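PDB 2E6X: DUF3248 domain-containing protein, which is of unknown function and forms a small two-subunit alpha/beta protein with a mixed three-stranded sheet. Local coordinates for residues V25-V30 against R63-E68. Sequence-based numbering, arbitrary orientation.
Sequences VLVVRV and RVEWVE
Val28 and Val64 pair in register on the parallel side of a mixed three-stranded sheet, a beta-alpha-beta crossover whose connection holds helices 36-41 and 50-58; strands 26-30 and 63-66 run at 24° to each other. Five backbone hydrogen bonds establish the pairing: Val28 and Val30 donate N-H to Arg63 and Glu65, while Leu26, Val28 and Val30 accept from Arg63, Glu65 and Val67. The bond from Glu65 N to Val28 O is short, at 2.6 Å.

Glu65 and Arg29 run alongside each other on the face that also carries Val27 and Arg63. Arg29 NE reaches Glu65 OE1 at 3.1 Å in a salt bridge, on the syn side but 31° out of the carboxylate plane. Arg29 CG lies beside the backbone N (chi1 -65°), as does CG of Glu65, and both chains then extend, which sets Arg29 NE, rather than the end of the guanidinium, beside the carboxylate. Glu65 OE2 takes a weak hydrogen bond, part of a salt bridge, from Arg63 NE at 3.3 Å, and Val27 CG1 packs 3.4 Å from Glu65 CD. With an alanine here, Arg63 NE and Arg29 NE would probably lose their common carboxylate, Arg29 keeping its bond to Pro43 O, and a gap would be likely beside Val27 CG1.

Val28, Val30, Val64 and Trp66 line the other face. Val30 CG1 meets Trp66 CE3 at 3.5 Å and Val64 CG1 at 4.2 Å; Val30 O lies 3.3 Å above the indole plane, nearer the ring's edge than its centre.

Strand 13-19 flanks 26-30 antiparallel, its Trp15 touching Val28 and Val30. Arg29 NH2 hydrogen-bonds to Pro43 O, Phe39 of helix 36-41 packs on Arg29 and Val67, and Val57 of the second subunit packs on Val64.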
loop_
_atom_site.group_PDB
_atom_site.type_symbol
_atom_site.label_atom_id
_atom_site.label_comp_id
_atom_site.label_asym_id
_atom_site.label_seq_id
_atom_site.Cartn_x
_atom_site.Cartn_y
_atom_site.Cartn_z
ATOM N N VAL A 25 8.371 11.287 5.610
ATOM C CA VAL A 25 8.254 10.044 4.851
ATOM C C VAL A 25 6.874 9.384 5.028
ATOM O O VAL A 25 6.372 9.277 6.161
ATOM C CB VAL A 25 9.334 9.070 5.317
ATOM C CG1 VAL A 25 9.161 7.730 4.638
ATOM C CG2 VAL A 25 10.750 9.643 4.985
ATOM N N LEU A 26 6.284 8.940 3.916
ATOM C CA LEU A 26 5.002 8.241 3.976
ATOM C C LEU A 26 5.315 6.779 4.305
ATOM O O LEU A 26 6.120 6.149 3.622
ATOM C CB LEU A 26 4.245 8.290 2.638
ATOM C CG LEU A 26 3.011 7.351 2.677
ATOM C CD1 LEU A 26 1.898 8.028 3.543
ATOM C CD2 LEU A 26 2.491 7.070 1.262
ATOM N N VAL A 27 4.695 6.253 5.359
ATOM C CA VAL A 27 4.935 4.862 5.720
ATOM C C VAL A 27 3.708 4.006 5.380
ATOM O O VAL A 27 2.555 4.381 5.646
ATOM C CB VAL A 27 5.272 4.723 7.243
ATOM C CG1 VAL A 27 5.397 3.267 7.641
ATOM C CG2 VAL A 27 6.595 5.505 7.575
ATOM N N VAL A 28 3.944 2.903 4.696
ATOM C CA VAL A 28 2.863 1.969 4.418
ATOM C C VAL A 28 3.200 0.693 5.165
ATOM O O VAL A 28 4.326 0.138 5.035
ATOM C CB VAL A 28 2.735 1.709 2.927
ATOM C CG1 VAL A 28 1.799 0.514 2.662
ATOM C CG2 VAL A 28 2.184 2.998 2.276
ATOM N N ARG A 29 2.279 0.254 6.010
ATOM C CA ARG A 29 2.532 -0.989 6.729
ATOM C C ARG A 29 1.579 -2.037 6.192
ATOM O O ARG A 29 0.388 -1.752 6.002
ATOM C CB ARG A 29 2.339 -0.811 8.241
ATOM C CG ARG A 29 3.335 0.128 8.820
ATOM C CD ARG A 29 3.031 0.428 10.267
ATOM N NE ARG A 29 4.129 1.208 10.844
ATOM C CZ ARG A 29 4.053 1.836 12.002
ATOM N NH1 ARG A 29 2.918 1.767 12.709
ATOM N NH2 ARG A 29 5.091 2.558 12.432
ATOM N N VAL A 30 2.105 -3.234 5.944
ATOM C CA VAL A 30 1.291 -4.332 5.422
ATOM C C VAL A 30 1.606 -5.683 6.084
ATOM O O VAL A 30 2.761 -5.990 6.405
ATOM C CB VAL A 30 1.469 -4.468 3.893
ATOM C CG1 VAL A 30 2.918 -4.881 3.549
ATOM C CG2 VAL A 30 0.505 -5.508 3.360
ATOM N N ARG A 63 8.177 4.346 2.553
ATOM C CA ARG A 63 8.791 3.178 3.102
ATOM C C ARG A 63 7.669 2.174 3.334
ATOM O O ARG A 63 6.701 2.456 4.039
ATOM C CB ARG A 63 9.480 3.481 4.414
ATOM C CG ARG A 63 10.043 2.199 5.090
ATOM C CD ARG A 63 10.943 2.535 6.279
ATOM N NE ARG A 63 11.304 1.317 7.021
ATOM C CZ ARG A 63 12.301 0.515 6.661
ATOM N NH1 ARG A 63 13.048 0.790 5.573
ATOM N NH2 ARG A 63 12.585 -0.542 7.405
ATOM N N VAL A 64 7.786 1.026 2.713
ATOM C CA VAL A 64 6.766 -0.017 2.907
ATOM C C VAL A 64 7.318 -0.978 3.960
ATOM O O VAL A 64 8.471 -1.424 3.879
ATOM C CB VAL A 64 6.465 -0.751 1.614
ATOM C CG1 VAL A 64 5.374 -1.906 1.874
ATOM C CG2 VAL A 64 5.938 0.276 0.610
ATOM N N GLU A 65 6.486 -1.303 4.933
ATOM C CA GLU A 65 6.916 -2.125 6.071
ATOM C C GLU A 65 6.100 -3.383 6.267
ATOM O O GLU A 65 4.867 -3.319 6.274
ATOM C CB GLU A 65 6.845 -1.246 7.359
ATOM C CG GLU A 65 7.800 -0.052 7.312
ATOM C CD GLU A 65 7.658 0.895 8.501
ATOM O OE1 GLU A 65 6.859 0.614 9.445
ATOM O OE2 GLU A 65 8.359 1.935 8.492
ATOM N N TRP A 66 6.771 -4.513 6.497
ATOM C CA TRP A 66 6.024 -5.749 6.677
ATOM C C TRP A 66 5.892 -6.025 8.159
ATOM O O TRP A 66 6.871 -5.983 8.901
ATOM C CB TRP A 66 6.714 -6.930 5.986
ATOM C CG TRP A 66 5.922 -8.184 6.132
ATOM C CD1 TRP A 66 6.038 -9.142 7.114
ATOM C CD2 TRP A 66 4.843 -8.587 5.300
ATOM N NE1 TRP A 66 5.088 -10.126 6.926
ATOM C CE2 TRP A 66 4.337 -9.805 5.824
ATOM C CE3 TRP A 66 4.253 -8.045 4.151
ATOM C CZ2 TRP A 66 3.255 -10.472 5.250
ATOM C CZ3 TRP A 66 3.177 -8.711 3.582
ATOM C CH2 TRP A 66 2.698 -9.914 4.134
ATOM N N VAL A 67 4.667 -6.271 8.590
ATOM C CA VAL A 67 4.384 -6.541 9.984
ATOM C C VAL A 67 4.181 -8.020 10.186
ATOM O O VAL A 67 3.208 -8.564 9.699
ATOM C CB VAL A 67 3.087 -5.854 10.408
ATOM C CG1 VAL A 67 2.841 -6.129 11.863
ATOM C CG2 VAL A 67 3.159 -4.336 10.114
ATOM N N GLU A 68 5.103 -8.662 10.904
ATOM C CA GLU A 68 5.060 -10.088 11.160
ATOM C C GLU A 68 3.931 -10.398 12.149
ATOM O O GLU A 68 3.696 -9.627 13.102
ATOM C CB GLU A 68 6.394 -10.548 11.771
ATOM C CG GLU A 68 7.629 -10.206 10.961
ATOM C CD GLU A 68 8.014 -11.278 9.968
ATOM O OE1 GLU A 68 9.215 -11.670 9.983
ATOM O OE2 GLU A 68 7.142 -11.717 9.174
#